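PDB 4Q3M: MGS-M4 from Unidentified, which is an aldo-keto reductase that probably reduces carbonyl compounds with a nicotinamide cofactor, though its natural substrate is unknown. Local coordinates for residues A[200-205]-A[210-215]; A[205-210]-A[250-255]; A[220-225]-A[246-251]. One frame throughout, in Å; residues are numbered along the deposited sequence.

Interaction 1: residues A[200-205]-A[210-215]; sequences TMAKIA and KTIPQI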
loop_
_atom_site.group_PDB
_atom_site.type_symbol
_atom_site.label_atom_id
_atom_site.label_comp_id
_atom_site.label_asym_id
_atom_site.label_seq_id
_atom_site.Cartn_x
_atom_site.Cartn_y
_atom_site.Cartn_z
ATOM N N THR A 200 16.017 -14.672 -11.978
ATOM C CA THR A 200 15.789 -13.954 -13.224
ATOM C C THR A 200 16.748 -12.776 -13.349
ATOM O O THR A 200 17.360 -12.576 -14.397
ATOM C CB THR A 200 14.338 -13.453 -13.328
ATOM O OG1 THR A 200 13.438 -14.561 -13.211
ATOM C CG2 THR A 200 14.107 -12.757 -14.660
ATOM N N MET A 201 16.884 -12.006 -12.273
ATOM C CA MET A 201 17.817 -10.884 -12.248
ATOM C C MET A 201 19.255 -11.361 -12.424
ATOM O O MET A 201 20.064 -10.699 -13.076
ATOM C CB MET A 201 17.689 -10.099 -10.940
ATOM C CG MET A 201 16.378 -9.347 -10.775
ATOM S SD MET A 201 16.072 -8.139 -12.077
ATOM C CE MET A 201 14.806 -8.993 -13.008
ATOM N N ALA A 202 19.565 -12.511 -11.835
ATOM C CA ALA A 202 20.915 -13.063 -11.891
ATOM C C ALA A 202 21.254 -13.555 -13.292
ATOM O O ALA A 202 22.393 -13.435 -13.741
ATOM C CB ALA A 202 21.069 -14.191 -10.882
ATOM N N LYS A 203 20.259 -14.110 -13.979
ATOM C CA LYS A 203 20.467 -14.641 -15.318
ATOM C C LYS A 203 20.749 -13.511 -16.302
ATOM O O LYS A 203 21.780 -13.510 -16.963
ATOM C CB LYS A 203 19.253 -15.456 -15.783
ATOM C CG LYS A 203 18.977 -15.375 -17.286
ATOM C CD LYS A 203 17.487 -15.371 -17.592
ATOM C CE LYS A 203 17.227 -15.231 -19.088
ATOM N NZ LYS A 203 17.543 -13.864 -19.594
ATOM N N ILE A 204 19.846 -12.536 -16.381
ATOM C CA ILE A 204 19.942 -11.515 -17.418
ATOM C C ILE A 204 21.188 -10.654 -17.196
ATOM O O ILE A 204 21.638 -9.953 -18.103
ATOM C CB ILE A 204 18.639 -10.654 -17.478
ATOM C CG1 ILE A 204 18.622 -9.512 -16.456
ATOM C CG2 ILE A 204 17.401 -11.528 -17.350
ATOM C CD1 ILE A 204 19.171 -8.214 -17.005
ATOM N N ALA A 205 21.749 -10.726 -15.991
ATOM C CA ALA A 205 23.016 -10.073 -15.692
ATOM C C ALA A 205 24.169 -10.757 -16.428
ATOM O O ALA A 205 25.196 -10.135 -16.701
ATOM C CB ALA A 205 23.269 -10.068 -14.192
ATOM N N LYS A 210 26.874 -7.527 -16.502
ATOM C CA LYS A 210 26.669 -6.517 -15.474
ATOM C C LYS A 210 26.391 -7.165 -14.126
ATOM O O LYS A 210 26.303 -8.387 -14.020
ATOM C CB LYS A 210 25.515 -5.589 -15.858
ATOM C CG LYS A 210 25.777 -4.749 -17.096
ATOM C CD LYS A 210 26.880 -3.738 -16.844
ATOM C CE LYS A 210 27.110 -2.856 -18.058
ATOM N NZ LYS A 210 28.126 -1.803 -17.787
ATOM N N THR A 211 26.261 -6.338 -13.095
ATOM C CA THR A 211 25.857 -6.821 -11.784
ATOM C C THR A 211 24.342 -6.722 -11.667
ATOM O O THR A 211 23.706 -5.984 -12.419
ATOM C CB THR A 211 26.523 -6.026 -10.645
ATOM O OG1 THR A 211 25.969 -4.706 -10.590
ATOM C CG2 THR A 211 28.026 -5.938 -10.862
ATOM N N ILE A 212 23.769 -7.469 -10.731
ATOM C CA ILE A 212 22.328 -7.438 -10.500
ATOM C C ILE A 212 21.795 -6.027 -10.178
ATOM O O ILE A 212 20.764 -5.629 -10.723
ATOM C CB ILE A 212 21.922 -8.421 -9.373
ATOM C CG1 ILE A 212 22.068 -9.865 -9.857
ATOM C CG2 ILE A 212 20.495 -8.165 -8.915
ATOM C CD1 ILE A 212 21.569 -10.894 -8.870
ATOM N N PRO A 213 22.489 -5.261 -9.307
ATOM C CA PRO A 213 21.996 -3.894 -9.089
ATOM C C PRO A 213 21.991 -3.033 -10.353
ATOM O O PRO A 213 21.000 -2.350 -10.611
ATOM C CB PRO A 213 22.981 -3.327 -8.062
ATOM C CG PRO A 213 23.485 -4.514 -7.339
ATOM C CD PRO A 213 23.583 -5.590 -8.374
ATOM N N GLN A 214 23.081 -3.073 -11.120
ATOM C CA GLN A 214 23.189 -2.324 -12.372
ATOM C C GLN A 214 22.011 -2.614 -13.294
ATOM O O GLN A 214 21.558 -1.749 -14.044
ATOM C CB GLN A 214 24.497 -2.661 -13.089
ATOM C CG GLN A 214 25.737 -2.081 -12.438
ATOM C CD GLN A 214 27.009 -2.488 -13.155
ATOM O OE1 GLN A 214 27.139 -3.621 -13.619
ATOM N NE2 GLN A 214 27.955 -1.561 -13.254
ATOM N N ILE A 215 21.527 -3.848 -13.223
ATOM C CA ILE A 215 20.370 -4.280 -13.989
ATOM C C ILE A 215 19.087 -3.598 -13.533
ATOM O O ILE A 215 18.385 -2.980 -14.337
ATOM C CB ILE A 215 20.186 -5.799 -13.883
ATOM C CG1 ILE A 215 21.281 -6.523 -14.673
ATOM C CG2 ILE A 215 18.780 -6.197 -14.310
ATOM C CD1 ILE A 215 21.652 -5.847 -15.983
#
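Ala205 and Lys210 close the tight turn between helix 199-207 and helix 212-222, their CA atoms 5.1 Å apart and Lys210 N bonded to Ala205 O at 3.1 Å. The result is a helical (alpha-alpha) hairpin on the outside of the TIM barrel, in the connection that leads from strand 180-184 to strand 226-227. Where the chain leaves the turn, Thr211 and Gln214 form a capping box at the start of the second helix. Its firm half runs from Thr211 N to Gln214 OE1, 2.9 Å and nearly straight at 168°, with the donor tilted slightly from the amide's carbonyl plane; the return bond, Gln214 N to Thr211 OG1, is weak. Gln214 NE2 is used as well, on Gln239 O, which fixes the way round of the amide.

Between the helices the contact is aliphatic, and Ile215 is its hub. The CD1 methyl of Ile204 lies against both branches of Ile215, 3.4 Å from CG2 and 3.6 Å from CG1. It gets there because Ile204 CG1 stands between the backbone N and the carbonyl carbon (chi1 84°), directing that branch toward the other helix. Met201 bends at chi2 and chi3 and brings SD obliquely across Ile215, against CG2, while Ala205 CB meets Ile215 CG1. Leu195 of helix 192-196 packs on both Met201 and Ile212. At the outer margin Ile212 splits its branches: CG2 goes to Met201 CB at 4.0 Å, and CD1 settles on Ala202 CB at 3.9 Å.

Interaction 2: residues A[205-210]-A[250-255]; sequences AKKHDK and EEDMKS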
loop_
_atom_site.group_PDB
_atom_site.type_symbol
_atom_site.label_atom_id
_atom_site.label_comp_id
_atom_site.label_asym_id
_atom_site.label_seq_id
_atom_site.Cartn_x
_atom_site.Cartn_y
_atom_site.Cartn_z
ATOM N N ALA A 205 21.749 -10.726 -15.991
ATOM C CA ALA A 205 23.016 -10.073 -15.692
ATOM C C ALA A 205 24.169 -10.757 -16.428
ATOM O O ALA A 205 25.196 -10.135 -16.701
ATOM C CB ALA A 205 23.269 -10.068 -14.192
ATOM N N LYS A 206 23.992 -12.038 -16.742
ATOM C CA LYS A 206 24.967 -12.785 -17.535
ATOM C C LYS A 206 25.024 -12.244 -18.959
ATOM O O LYS A 206 26.069 -12.272 -19.610
ATOM C CB LYS A 206 24.617 -14.280 -17.556
ATOM C CG LYS A 206 24.150 -14.789 -18.924
ATOM C CD LYS A 206 23.627 -16.219 -18.894
ATOM C CE LYS A 206 22.369 -16.337 -18.048
ATOM N NZ LYS A 206 21.809 -17.716 -18.034
ATOM N N LYS A 207 23.890 -11.736 -19.425
ATOM C CA LYS A 207 23.707 -11.383 -20.824
ATOM C C LYS A 207 24.437 -10.097 -21.184
ATOM O O LYS A 207 24.921 -9.935 -22.305
ATOM C CB LYS A 207 22.213 -11.254 -21.123
ATOM C CG LYS A 207 21.855 -10.927 -22.556
ATOM C CD LYS A 207 20.344 -10.915 -22.710
ATOM C CE LYS A 207 19.917 -10.430 -24.079
ATOM N NZ LYS A 207 18.435 -10.378 -24.183
ATOM N N HIS A 208 24.528 -9.190 -20.218
ATOM C CA HIS A 208 25.119 -7.881 -20.456
ATOM C C HIS A 208 26.398 -7.677 -19.648
ATOM O O HIS A 208 26.941 -6.572 -19.606
ATOM C CB HIS A 208 24.104 -6.783 -20.129
ATOM C CG HIS A 208 22.795 -6.948 -20.837
ATOM N ND1 HIS A 208 22.633 -6.673 -22.178
ATOM C CD2 HIS A 208 21.586 -7.366 -20.390
ATOM C CE1 HIS A 208 21.381 -6.911 -22.527
ATOM N NE2 HIS A 208 20.725 -7.332 -21.461
ATOM N N ASP A 209 26.870 -8.752 -19.017
ATOM C CA ASP A 209 28.094 -8.729 -18.217
ATOM C C ASP A 209 28.029 -7.639 -17.147
ATOM O O ASP A 209 28.996 -6.912 -16.916
ATOM C CB ASP A 209 29.320 -8.533 -19.116
ATOM C CG ASP A 209 30.628 -8.791 -18.391
ATOM O OD1 ASP A 209 30.618 -9.541 -17.391
ATOM O OD2 ASP A 209 31.665 -8.243 -18.821
ATOM N N LYS A 210 26.874 -7.527 -16.502
ATOM C CA LYS A 210 26.669 -6.517 -15.474
ATOM C C LYS A 210 26.391 -7.165 -14.126
ATOM O O LYS A 210 26.303 -8.387 -14.020
ATOM C CB LYS A 210 25.515 -5.589 -15.858
ATOM C CG LYS A 210 25.777 -4.749 -17.096
ATOM C CD LYS A 210 26.880 -3.738 -16.844
ATOM C CE LYS A 210 27.110 -2.856 -18.058
ATOM N NZ LYS A 210 28.126 -1.803 -17.787
ATOM N N GLU A 250 13.517 -6.221 -25.489
ATOM C CA GLU A 250 12.123 -6.500 -25.162
ATOM C C GLU A 250 11.953 -7.740 -24.287
ATOM O O GLU A 250 11.194 -7.720 -23.319
ATOM C CB GLU A 250 11.304 -6.659 -26.446
ATOM C CG GLU A 250 9.907 -7.216 -26.228
ATOM C CD GLU A 250 9.089 -7.255 -27.504
ATOM O OE1 GLU A 250 9.678 -7.111 -28.596
ATOM O OE2 GLU A 250 7.855 -7.431 -27.414
ATOM N N GLU A 251 12.663 -8.814 -24.625
ATOM C CA GLU A 251 12.516 -10.067 -23.890
ATOM C C GLU A 251 13.091 -9.943 -22.481
ATOM O O GLU A 251 12.640 -10.627 -21.563
ATOM C CB GLU A 251 13.182 -11.225 -24.642
ATOM C CG GLU A 251 14.618 -11.519 -24.234
ATOM C CD GLU A 251 15.116 -12.842 -24.780
ATOM O OE1 GLU A 251 16.032 -13.432 -24.168
ATOM O OE2 GLU A 251 14.591 -13.293 -25.820
ATOM N N ASP A 252 14.076 -9.066 -22.311
ATOM C CA ASP A 252 14.614 -8.779 -20.987
ATOM C C ASP A 252 13.557 -8.092 -20.136
ATOM O O ASP A 252 13.292 -8.499 -19.007
ATOM C CB ASP A 252 15.866 -7.901 -21.074
ATOM C CG ASP A 252 17.096 -8.676 -21.503
ATOM O OD1 ASP A 252 17.151 -9.898 -21.252
ATOM O OD2 ASP A 252 18.013 -8.059 -22.085
ATOM N N MET A 253 12.951 -7.051 -20.701
ATOM C CA MET A 253 11.934 -6.268 -20.009
ATOM C C MET A 253 10.733 -7.120 -19.614
ATOM O O MET A 253 10.171 -6.951 -18.532
ATOM C CB MET A 253 11.480 -5.101 -20.887
ATOM C CG MET A 253 12.573 -4.086 -21.168
ATOM S SD MET A 253 13.141 -3.272 -19.664
ATOM C CE MET A 253 11.661 -2.380 -19.193
ATOM N N LYS A 254 10.346 -8.037 -20.495
ATOM C CA LYS A 254 9.217 -8.917 -20.223
ATOM C C LYS A 254 9.604 -9.993 -19.213
ATOM O O LYS A 254 8.746 -10.552 -18.529
ATOM C CB LYS A 254 8.709 -9.556 -21.517
ATOM C CG LYS A 254 7.203 -9.456 -21.696
ATOM C CD LYS A 254 6.730 -8.018 -21.538
ATOM C CE LYS A 254 5.230 -7.897 -21.751
ATOM N NZ LYS A 254 4.656 -6.745 -21.000
ATOM N N SER A 255 10.899 -10.274 -19.123
ATOM C CA SER A 255 11.410 -11.233 -18.150
ATOM C C SER A 255 11.498 -10.590 -16.769
ATOM O O SER A 255 11.266 -11.244 -15.751
ATOM C CB SER A 255 12.778 -11.763 -18.581
ATOM O OG SER A 255 13.166 -12.877 -17.797
#
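A single carboxylate oxygen, Asp252 OD2, takes bonds from two residues that follow each other in the chain, Lys207 and His208. The histidine bond is the sounder one: NE2 donates to OD2 over 2.9 Å with an N-H...O angle of 159°. OD2 lies in the plane of the imidazole, but the donor comes from 40° above the carboxylate plane, and the two flat groups are turned 74° against each other. Lys207 bonds more loosely, NZ lying 3.2 Å from both OD1 and OD2 of Asp252 in a salt bridge whose two hydrogen bonds are both weak. Its chain is extended throughout, with CG anti to the backbone N, and on the way out CG lies over one face of the His208 ring, toward its rim.

Lys207 NZ is shared further. It also forms a salt bridge with Asp249, modelled too close for the length to be trusted, and Glu251 OE1 is a long ion pair at 3.9 Å. The acids around it would probably favour the charged lysine. Asp249 is the N-cap of helix 250-257, its OD1 taking the N-H of Asp252. The ring of Phe246 meets that of His208 at an angle. Altogether this is a salt-bridge network at the capped N-terminus of helix 250-257, joining two helices that probably correspond to the extra helices H1 and H2 of the aldo-keto reductase barrel.

Interaction 3: residues A[220-225]-A[246-251]; sequences LIEREI and FTLDEE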
loop_
_atom_site.group_PDB
_atom_site.type_symbol
_atom_site.label_atom_id
_atom_site.label_comp_id
_atom_site.label_asym_id
_atom_site.label_seq_id
_atom_site.Cartn_x
_atom_site.Cartn_y
_atom_site.Cartn_z
ATOM N N LEU A 220 14.772 0.494 -14.632
ATOM C CA LEU A 220 14.052 1.719 -14.309
ATOM C C LEU A 220 14.351 2.808 -15.335
ATOM O O LEU A 220 13.463 3.572 -15.718
ATOM C CB LEU A 220 14.415 2.200 -12.904
ATOM C CG LEU A 220 13.878 1.348 -11.752
ATOM C CD1 LEU A 220 14.489 1.785 -10.434
ATOM C CD2 LEU A 220 12.359 1.430 -11.692
ATOM N N ILE A 221 15.605 2.873 -15.773
ATOM C CA ILE A 221 16.014 3.808 -16.815
ATOM C C ILE A 221 15.222 3.569 -18.095
ATOM O O ILE A 221 14.761 4.513 -18.739
ATOM C CB ILE A 221 17.519 3.688 -17.134
ATOM C CG1 ILE A 221 18.362 3.908 -15.878
ATOM C CG2 ILE A 221 17.913 4.671 -18.218
ATOM C CD1 ILE A 221 18.272 5.300 -15.330
ATOM N N GLU A 222 15.062 2.298 -18.450
ATOM C CA GLU A 222 14.329 1.916 -19.651
ATOM C C GLU A 222 12.865 2.341 -19.568
ATOM O O GLU A 222 12.240 2.647 -20.584
ATOM C CB GLU A 222 14.422 0.403 -19.880
ATOM C CG GLU A 222 15.836 -0.122 -20.111
ATOM C CD GLU A 222 16.399 0.247 -21.473
ATOM O OE1 GLU A 222 15.655 0.814 -22.301
ATOM O OE2 GLU A 222 17.592 -0.037 -21.718
ATOM N N ARG A 223 12.326 2.365 -18.352
ATOM C CA ARG A 223 10.938 2.761 -18.134
ATOM C C ARG A 223 10.792 4.271 -17.977
ATOM O O ARG A 223 9.736 4.754 -17.561
ATOM C CB ARG A 223 10.369 2.062 -16.897
ATOM C CG ARG A 223 10.242 0.555 -17.019
ATOM C CD ARG A 223 9.663 -0.034 -15.742
ATOM N NE ARG A 223 8.328 0.486 -15.461
ATOM C CZ ARG A 223 7.724 0.399 -14.281
ATOM N NH1 ARG A 223 8.338 -0.187 -13.262
ATOM N NH2 ARG A 223 6.507 0.901 -14.117
ATOM N N GLU A 224 11.853 5.003 -18.308
ATOM C CA GLU A 224 11.883 6.461 -18.185
ATOM C C GLU A 224 11.545 6.917 -16.766
ATOM O O GLU A 224 10.836 7.904 -16.570
ATOM C CB GLU A 224 10.927 7.105 -19.192
ATOM C CG GLU A 224 11.309 6.862 -20.644
ATOM C CD GLU A 224 10.365 7.535 -21.621
ATOM O OE1 GLU A 224 9.222 7.847 -21.229
ATOM O OE2 GLU A 224 10.770 7.756 -22.782
ATOM N N ILE A 225 12.059 6.185 -15.782
ATOM C CA ILE A 225 11.848 6.515 -14.378
ATOM C C ILE A 225 13.143 6.997 -13.732
ATOM O O ILE A 225 14.184 6.351 -13.857
ATOM C CB ILE A 225 11.307 5.303 -13.588
ATOM C CG1 ILE A 225 9.913 4.917 -14.086
ATOM C CG2 ILE A 225 11.275 5.602 -12.095
ATOM C CD1 ILE A 225 9.300 3.752 -13.337
ATOM N N PHE A 246 25.021 0.194 -21.960
ATOM C CA PHE A 246 24.289 -0.962 -22.464
ATOM C C PHE A 246 22.784 -0.719 -22.427
ATOM O O PHE A 246 22.321 0.296 -21.904
ATOM C CB PHE A 246 24.644 -2.217 -21.662
ATOM C CG PHE A 246 23.900 -2.341 -20.362
ATOM C CD1 PHE A 246 22.942 -3.327 -20.191
ATOM C CD2 PHE A 246 24.158 -1.475 -19.312
ATOM C CE1 PHE A 246 22.255 -3.448 -18.997
ATOM C CE2 PHE A 246 23.476 -1.591 -18.117
ATOM C CZ PHE A 246 22.525 -2.580 -17.959
ATOM N N THR A 247 22.027 -1.658 -22.985
ATOM C CA THR A 247 20.579 -1.526 -23.077
ATOM C C THR A 247 19.880 -2.843 -22.755
ATOM O O THR A 247 20.510 -3.899 -22.726
ATOM C CB THR A 247 20.150 -1.057 -24.480
ATOM O OG1 THR A 247 18.720 -0.986 -24.548
ATOM C CG2 THR A 247 20.654 -2.023 -25.541
ATOM N N LEU A 248 18.575 -2.772 -22.513
ATOM C CA LEU A 248 17.777 -3.962 -22.245
ATOM C C LEU A 248 16.730 -4.158 -23.336
ATOM O O LEU A 248 15.923 -3.264 -23.597
ATOM C CB LEU A 248 17.103 -3.864 -20.875
ATOM C CG LEU A 248 18.037 -3.801 -19.664
ATOM C CD1 LEU A 248 17.243 -3.605 -18.383
ATOM C CD2 LEU A 248 18.892 -5.056 -19.581
ATOM N N ASP A 249 16.743 -5.324 -23.974
ATOM C CA ASP A 249 15.817 -5.595 -25.068
ATOM C C ASP A 249 14.431 -5.971 -24.556
ATOM O O ASP A 249 14.200 -6.039 -23.348
ATOM C CB ASP A 249 16.365 -6.697 -25.985
ATOM C CG ASP A 249 16.719 -7.972 -25.237
ATOM O OD1 ASP A 249 15.977 -8.369 -24.314
ATOM O OD2 ASP A 249 17.749 -8.588 -25.584
ATOM N N GLU A 250 13.517 -6.221 -25.489
ATOM C CA GLU A 250 12.123 -6.500 -25.162
ATOM C C GLU A 250 11.953 -7.740 -24.287
ATOM O O GLU A 250 11.194 -7.720 -23.319
ATOM C CB GLU A 250 11.304 -6.659 -26.446
ATOM C CG GLU A 250 9.907 -7.216 -26.228
ATOM C CD GLU A 250 9.089 -7.255 -27.504
ATOM O OE1 GLU A 250 9.678 -7.111 -28.596
ATOM O OE2 GLU A 250 7.855 -7.431 -27.414
ATOM N N GLU A 251 12.663 -8.814 -24.625
ATOM C CA GLU A 251 12.516 -10.067 -23.890
ATOM C C GLU A 251 13.091 -9.943 -22.481
ATOM O O GLU A 251 12.640 -10.627 -21.563
ATOM C CB GLU A 251 13.182 -11.225 -24.642
ATOM C CG GLU A 251 14.618 -11.519 -24.234
ATOM C CD GLU A 251 15.116 -12.842 -24.780
ATOM O OE1 GLU A 251 16.032 -13.432 -24.168
ATOM O OE2 GLU A 251 14.591 -13.293 -25.820
#
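Glu222 OE2 is gripped by Thr247 OG1 at 3.2 Å and by Leu248 N at 3.0 Å, and Arg218 NE adds a salt bridge to the same oxygen. The contact ties the last turn of helix 212-222, a helix of the TIM barrel's outer layer, to the strand-like loop leading into helix 250-257. Both donors from that loop come from one face of the carboxylate: the hydroxyl on the syn side and 29° out of plane, the amide from well above it. Glu222 bends at chi2 (-73°), so the carboxylate turns aside from a fully extended course, with OE2 at the 247-248 backbone. With OG1 anti to the backbone N (chi1 178°), the Thr247 hydroxyl faces OE2, and its side chain crosses that of Glu222 at about a right angle. A glutamine in place of Glu222 would probably leave Arg218 without its countercharge and hold the Thr247 hydroxyl and Leu248 amide less firmly. Just beyond, a Schellman motif with Glu224 at positive phi ends the helix. Beside the polar grip, Leu248 CB also lies 4.0 Å from Glu222 CG.

In the fold
All three contacts lie on one flank of the barrel, away from the centre of the chain, and together they bind helices 199-207, 212-222 and 250-257 with the loop 246-249. Each is partly buried. Interaction 1 has the largest share of buried residues and is mainly apolar. Interaction 2, 7 Å from it between centres, shares helix 199-207 but sits nearer the surface and is ionic. Interaction 3 returns to helix 212-222 at its far end and is a carboxylate-to-backbone tie, closer to the middle of the chain than the other two. Phe246 packs on Ile215 and Lys210, and Leu248 on Ile204, so the loop spans interactions 1 and 3.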